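Anaerobically-induced outer membrane porin OprE (Pseudomonas aeruginosa, PDB 4FRX) probably acts as a porin of the OprD family, a beta-barrel channel that lets small solutes pass through the bacterial outer membrane. Local coordinates at residues 383-388 / 399-404; 329-334 / 405-410. One frame throughout, in Å; residues are numbered along the deposited sequence.

Contact 1 (383-388 / 399-404); sequences DISLAY and GFTWKN
Tyr388 O takes the shortest bond of the pair, 2.7 Å from Phe400 N, and also meets Gly399 CA in a C-H...O contact, while Phe400 turns the edge of its ring toward the same oxygen. The setting is an antiparallel beta hairpin in the wall of the porin barrel, a worked example of how such a wall closes two bonds at a time. Ile384 with Asn404, Leu386 with Trp402 and Tyr388 with Phe400 are hydrogen-bonded pairs, each joined by two backbone bonds; Leu386 O and Trp402 N form the straightest, 2.8 Å long with 172° at the hydrogen. Ser385 with Lys403 and Ala387 with Thr401 are the non-hydrogen-bonded pairs between them.

On the face of Leu386, whose side chain lies about 5 Å from a bound detergent (C8E), the packing is largely apolar: Ile384 carries CG1 between its backbone N and carbonyl carbon (chi1 61°), and CD1 thereby reaches over one face of Trp402, 3.7 Å from the centroid of the six-membered ring. This is a CH-pi contact. Leu386 CD2 stands instead at the edge of the indole, whose NE1 is bonded, as is Asn404 ND2, to Asn426 OD1 on the next strand, 423-434. On the other face Thr401 OG1 packs 3.7 Å from Ala387 CB. Here too the Lys403 chain runs extended as far as CE and then bends (chi4 -54°), which leans NZ toward the neighbouring strand, where it donates to Ser385 OG at 3.0 Å.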
loop_
_atom_site.group_PDB
_atom_site.type_symbol
_atom_site.label_atom_id
_atom_site.label_comp_id
_atom_site.label_asym_id
_atom_site.label_seq_id
_atom_site.Cartn_x
_atom_site.Cartn_y
_atom_site.Cartn_z
ATOM N N ASP A 383 5.802 3.402 -16.230
ATOM C CA ASP A 383 4.633 4.139 -15.751
ATOM C C ASP A 383 4.820 5.620 -16.015
ATOM O O ASP A 383 5.935 6.113 -16.005
ATOM C CB ASP A 383 4.444 4.004 -14.231
ATOM C CG ASP A 383 4.068 2.615 -13.796
ATOM O OD1 ASP A 383 3.866 1.754 -14.662
ATOM O OD2 ASP A 383 3.973 2.391 -12.569
ATOM N N ILE A 384 3.713 6.317 -16.230
ATOM C CA ILE A 384 3.703 7.775 -16.190
ATOM C C ILE A 384 2.520 8.224 -15.349
ATOM O O ILE A 384 1.487 7.541 -15.266
ATOM C CB ILE A 384 3.621 8.416 -17.604
ATOM C CG1 ILE A 384 2.330 8.014 -18.321
ATOM C CG2 ILE A 384 4.838 8.038 -18.451
ATOM C CD1 ILE A 384 1.203 9.019 -18.176
ATOM N N SER A 385 2.673 9.374 -14.717
ATOM C CA SER A 385 1.573 9.992 -14.018
ATOM C C SER A 385 1.637 11.469 -14.324
ATOM O O SER A 385 2.650 12.119 -14.080
ATOM C CB SER A 385 1.671 9.739 -12.511
ATOM O OG SER A 385 0.531 10.264 -11.836
ATOM N N LEU A 386 0.558 11.977 -14.911
ATOM C CA LEU A 386 0.392 13.397 -15.168
ATOM C C LEU A 386 -0.762 13.864 -14.293
ATOM O O LEU A 386 -1.852 13.303 -14.356
ATOM C CB LEU A 386 0.044 13.616 -16.642
ATOM C CG LEU A 386 -0.197 15.057 -17.096
ATOM C CD1 LEU A 386 1.081 15.880 -16.974
ATOM C CD2 LEU A 386 -0.714 15.075 -18.528
ATOM N N ALA A 387 -0.523 14.868 -13.462
ATOM C CA ALA A 387 -1.558 15.356 -12.555
ATOM C C ALA A 387 -1.630 16.872 -12.544
ATOM O O ALA A 387 -0.609 17.549 -12.566
ATOM C CB ALA A 387 -1.320 14.841 -11.144
ATOM N N TYR A 388 -2.852 17.391 -12.513
ATOM C CA TYR A 388 -3.078 18.817 -12.308
ATOM C C TYR A 388 -4.061 19.050 -11.169
ATOM O O TYR A 388 -5.215 18.585 -11.206
ATOM C CB TYR A 388 -3.614 19.479 -13.577
ATOM C CG TYR A 388 -3.735 20.982 -13.448
ATOM C CD1 TYR A 388 -2.636 21.752 -13.095
ATOM C CD2 TYR A 388 -4.945 21.630 -13.675
ATOM C CE1 TYR A 388 -2.728 23.128 -12.974
ATOM C CE2 TYR A 388 -5.048 23.014 -13.557
ATOM C CZ TYR A 388 -3.938 23.753 -13.207
ATOM O OH TYR A 388 -4.027 25.123 -13.087
ATOM N N GLY A 399 -8.660 18.051 -8.456
ATOM C CA GLY A 399 -7.491 17.422 -9.051
ATOM C C GLY A 399 -7.827 16.479 -10.191
ATOM O O GLY A 399 -8.834 15.761 -10.151
ATOM N N PHE A 400 -6.978 16.482 -11.210
ATOM C CA PHE A 400 -7.124 15.589 -12.352
ATOM C C PHE A 400 -5.858 14.770 -12.515
ATOM O O PHE A 400 -4.767 15.333 -12.564
ATOM C CB PHE A 400 -7.355 16.397 -13.627
ATOM C CG PHE A 400 -8.582 17.246 -13.584
ATOM C CD1 PHE A 400 -8.565 18.481 -12.960
ATOM C CD2 PHE A 400 -9.759 16.807 -14.165
ATOM C CE1 PHE A 400 -9.703 19.272 -12.919
ATOM C CE2 PHE A 400 -10.893 17.586 -14.126
ATOM C CZ PHE A 400 -10.863 18.825 -13.504
ATOM N N THR A 401 -5.992 13.448 -12.615
ATOM C CA THR A 401 -4.811 12.580 -12.722
ATOM C C THR A 401 -4.943 11.524 -13.821
ATOM O O THR A 401 -5.943 10.828 -13.889
ATOM C CB THR A 401 -4.527 11.868 -11.381
ATOM O OG1 THR A 401 -4.308 12.850 -10.371
ATOM C CG2 THR A 401 -3.291 10.977 -11.490
ATOM N N TRP A 402 -3.936 11.433 -14.683
ATOM C CA TRP A 402 -3.854 10.362 -15.669
ATOM C C TRP A 402 -2.658 9.491 -15.336
ATOM O O TRP A 402 -1.530 9.983 -15.266
ATOM C CB TRP A 402 -3.672 10.939 -17.077
ATOM C CG TRP A 402 -3.375 9.902 -18.130
ATOM C CD1 TRP A 402 -3.924 8.650 -18.242
ATOM C CD2 TRP A 402 -2.451 10.030 -19.217
ATOM N NE1 TRP A 402 -3.396 7.995 -19.335
ATOM C CE2 TRP A 402 -2.489 8.820 -19.946
ATOM C CE3 TRP A 402 -1.594 11.049 -19.643
ATOM C CZ2 TRP A 402 -1.709 8.608 -21.085
ATOM C CZ3 TRP A 402 -0.819 10.830 -20.779
ATOM C CH2 TRP A 402 -0.886 9.627 -21.481
ATOM N N LYS A 403 -2.898 8.199 -15.123
ATOM C CA LYS A 403 -1.794 7.260 -14.925
ATOM C C LYS A 403 -1.818 6.253 -16.060
ATOM O O LYS A 403 -2.864 5.681 -16.345
ATOM C CB LYS A 403 -1.927 6.525 -13.578
ATOM C CG LYS A 403 -1.861 7.442 -12.342
ATOM C CD LYS A 403 -1.953 6.619 -11.058
ATOM C CE LYS A 403 -1.861 7.503 -9.827
ATOM N NZ LYS A 403 -0.658 8.380 -9.830
ATOM N N ASN A 404 -0.676 6.037 -16.711
ATOM C CA ASN A 404 -0.586 5.004 -17.732
ATOM C C ASN A 404 0.550 4.043 -17.408
ATOM O O ASN A 404 1.627 4.471 -16.994
ATOM C CB ASN A 404 -0.353 5.638 -19.107
ATOM C CG ASN A 404 -0.074 4.616 -20.180
ATOM O OD1 ASN A 404 1.076 4.274 -20.450
ATOM N ND2 ASN A 404 -1.133 4.115 -20.802
#

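Contact 2 (329-334 / 405-410)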
loop_
_atom_site.group_PDB
_atom_site.type_symbol
_atom_site.label_atom_id
_atom_site.label_comp_id
_atom_site.label_asym_id
_atom_site.label_seq_id
_atom_site.Cartn_x
_atom_site.Cartn_y
_atom_site.Cartn_z
ATOM N N VAL A 329 4.626 -0.632 -8.135
ATOM C CA VAL A 329 4.240 0.371 -9.124
ATOM C C VAL A 329 2.818 0.098 -9.625
ATOM O O VAL A 329 2.043 -0.572 -8.949
ATOM C CB VAL A 329 5.269 0.454 -10.280
ATOM C CG1 VAL A 329 6.604 0.989 -9.751
ATOM C CG2 VAL A 329 5.501 -0.922 -10.900
ATOM N N GLN A 330 2.459 0.632 -10.787
ATOM C CA GLN A 330 1.045 0.671 -11.153
ATOM C C GLN A 330 0.487 -0.714 -11.438
ATOM O O GLN A 330 -0.628 -1.040 -11.031
ATOM C CB GLN A 330 0.800 1.625 -12.337
ATOM C CG GLN A 330 -0.661 1.724 -12.731
ATOM C CD GLN A 330 -0.908 2.706 -13.863
ATOM O OE1 GLN A 330 -0.084 3.583 -14.130
ATOM N NE2 GLN A 330 -2.058 2.562 -14.534
ATOM N N ILE A 331 1.261 -1.535 -12.137
ATOM C CA ILE A 331 0.800 -2.882 -12.458
ATOM C C ILE A 331 1.573 -3.913 -11.645
ATOM O O ILE A 331 0.982 -4.630 -10.834
ATOM C CB ILE A 331 0.905 -3.189 -13.964
ATOM C CG1 ILE A 331 -0.037 -2.273 -14.758
ATOM C CG2 ILE A 331 0.602 -4.664 -14.240
ATOM C CD1 ILE A 331 0.055 -2.455 -16.290
ATOM N N GLY A 332 2.888 -3.967 -11.840
ATOM C CA GLY A 332 3.701 -4.999 -11.208
ATOM C C GLY A 332 4.241 -4.587 -9.850
ATOM O O GLY A 332 4.092 -3.430 -9.442
ATOM N N LYS A 333 4.859 -5.533 -9.143
ATOM C CA LYS A 333 5.537 -5.216 -7.890
ATOM C C LYS A 333 6.986 -5.712 -7.875
ATOM O O LYS A 333 7.726 -5.441 -6.929
ATOM C CB LYS A 333 4.773 -5.780 -6.682
ATOM C CG LYS A 333 3.341 -5.259 -6.553
ATOM C CD LYS A 333 2.656 -5.825 -5.310
ATOM C CE LYS A 333 1.159 -5.464 -5.274
ATOM N NZ LYS A 333 0.937 -3.986 -5.266
ATOM N N PHE A 334 7.378 -6.429 -8.927
ATOM C CA PHE A 334 8.738 -6.986 -9.062
ATOM C C PHE A 334 9.190 -7.700 -7.783
ATOM O O PHE A 334 10.319 -7.547 -7.335
ATOM C CB PHE A 334 9.728 -5.879 -9.470
ATOM C CG PHE A 334 9.396 -5.257 -10.789
ATOM C CD1 PHE A 334 8.309 -4.390 -10.906
ATOM C CD2 PHE A 334 10.129 -5.567 -11.919
ATOM C CE1 PHE A 334 7.964 -3.834 -12.130
ATOM C CE2 PHE A 334 9.800 -5.012 -13.147
ATOM C CZ PHE A 334 8.711 -4.146 -13.258
ATOM N N ALA A 405 0.310 2.750 -17.601
ATOM C CA ALA A 405 1.346 1.751 -17.392
ATOM C C ALA A 405 1.427 0.765 -18.557
ATOM O O ALA A 405 0.402 0.367 -19.114
ATOM C CB ALA A 405 1.095 0.989 -16.056
ATOM N N SER A 406 2.649 0.382 -18.923
ATOM C CA SER A 406 2.871 -0.730 -19.846
ATOM C C SER A 406 3.730 -1.750 -19.128
ATOM O O SER A 406 4.777 -1.400 -18.594
ATOM C CB SER A 406 3.596 -0.276 -21.117
ATOM O OG SER A 406 2.749 0.472 -21.954
ATOM N N PHE A 407 3.284 -3.003 -19.143
ATOM C CA PHE A 407 3.911 -4.088 -18.407
ATOM C C PHE A 407 4.075 -5.274 -19.348
ATOM O O PHE A 407 3.131 -5.692 -20.025
ATOM C CB PHE A 407 3.058 -4.462 -17.188
ATOM C CG PHE A 407 3.568 -5.664 -16.443
ATOM C CD1 PHE A 407 4.612 -5.550 -15.549
ATOM C CD2 PHE A 407 3.013 -6.921 -16.664
ATOM C CE1 PHE A 407 5.100 -6.669 -14.867
ATOM C CE2 PHE A 407 3.488 -8.034 -15.989
ATOM C CZ PHE A 407 4.534 -7.904 -15.086
ATOM N N ARG A 408 5.294 -5.795 -19.422
ATOM C CA ARG A 408 5.564 -6.951 -20.260
ATOM C C ARG A 408 6.358 -7.955 -19.444
ATOM O O ARG A 408 7.375 -7.600 -18.823
ATOM C CB ARG A 408 6.375 -6.540 -21.487
ATOM C CG ARG A 408 5.777 -5.386 -22.271
ATOM C CD ARG A 408 4.615 -5.823 -23.124
ATOM N NE ARG A 408 4.138 -4.730 -23.968
ATOM C CZ ARG A 408 3.143 -3.912 -23.640
ATOM N NH1 ARG A 408 2.510 -4.066 -22.481
ATOM N NH2 ARG A 408 2.774 -2.946 -24.475
ATOM N N SER A 409 5.907 -9.204 -19.460
ATOM C CA SER A 409 6.488 -10.242 -18.614
ATOM C C SER A 409 6.602 -11.581 -19.339
ATOM O O SER A 409 6.109 -11.734 -20.450
ATOM C CB SER A 409 5.644 -10.407 -17.349
ATOM O OG SER A 409 6.311 -11.199 -16.381
ATOM N N GLY A 410 7.270 -12.544 -18.708
ATOM C CA GLY A 410 7.415 -13.875 -19.280
ATOM C C GLY A 410 8.584 -14.023 -20.238
ATOM O O GLY A 410 9.520 -13.218 -20.229
#
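Ile331 sets CG1 beside its backbone N (chi1 -65°), which leaves CG2 beside the carbonyl carbon; with CD1 carried on in extended form (chi2 177°), both branches reach strand 399-409. Phe407, with CG anti to N (chi1 175°), offers its CB and the root of its ring in return. The result illustrates how an inward-folded loop can lie on a barrel wall by apolar packing. Ile331 CD1 sits between two residues of the strand, 3.6 Å from Ala405 CB and 3.7 Å from Phe407 CB. Its CG2 meets Phe407 CG at 3.8 Å, approaching the ring obliquely. Farther out, Phe407 CE1 lies 4.3 Å from Gly332 CA, where the lack of a side chain lets the ring come close to the loop backbone.

Gln330 extends its chain past Ala405, whose methyl lies over the flat of the amide, with CB 3.4 Å from Gln330 CD. Gln330 NE2 is engaged elsewhere, hydrogen-bonded to Glu425 on strand 423-434. The loop folds back on itself, Val329 N donating to Gly332 O at 3.1 Å, and Glu381 of strand 377-389 receives the backbone N-H groups of Ile331 and Gly332 on its two carboxylate oxygens. Contacts to both neighbouring strands thus flank the apolar patch. A long loop between strands 295-305 and 340-349 that folds against the inner wall in this way is consistent with the inward-folded loops that narrow the channel in OprD-family porins.

How the contacts relate
Strand 399-409 serves both contacts: its first half pairs antiparallel with 383-388 in contact 1, and its second half carries the loop 329-334 in contact 2. Their centres are about 17 Å apart, yet they meet at Asp383, whose OD2 probably accepts a hydrogen bond from Gln330 N at 2.9 Å while OD1 packs on Ala405 CB. Gln330 OE1 also comes within 3.4 Å of Asn404 C. The hairpin thus supplies the wall, and one of its acidic side chains helps to hold the loop against it. The settings differ: in contact 1 the Leu386 side chain is about 5 Å from a bound C8E detergent molecule. In contact 2 the Gln330 side chain is about 14 Å from a bound C8E.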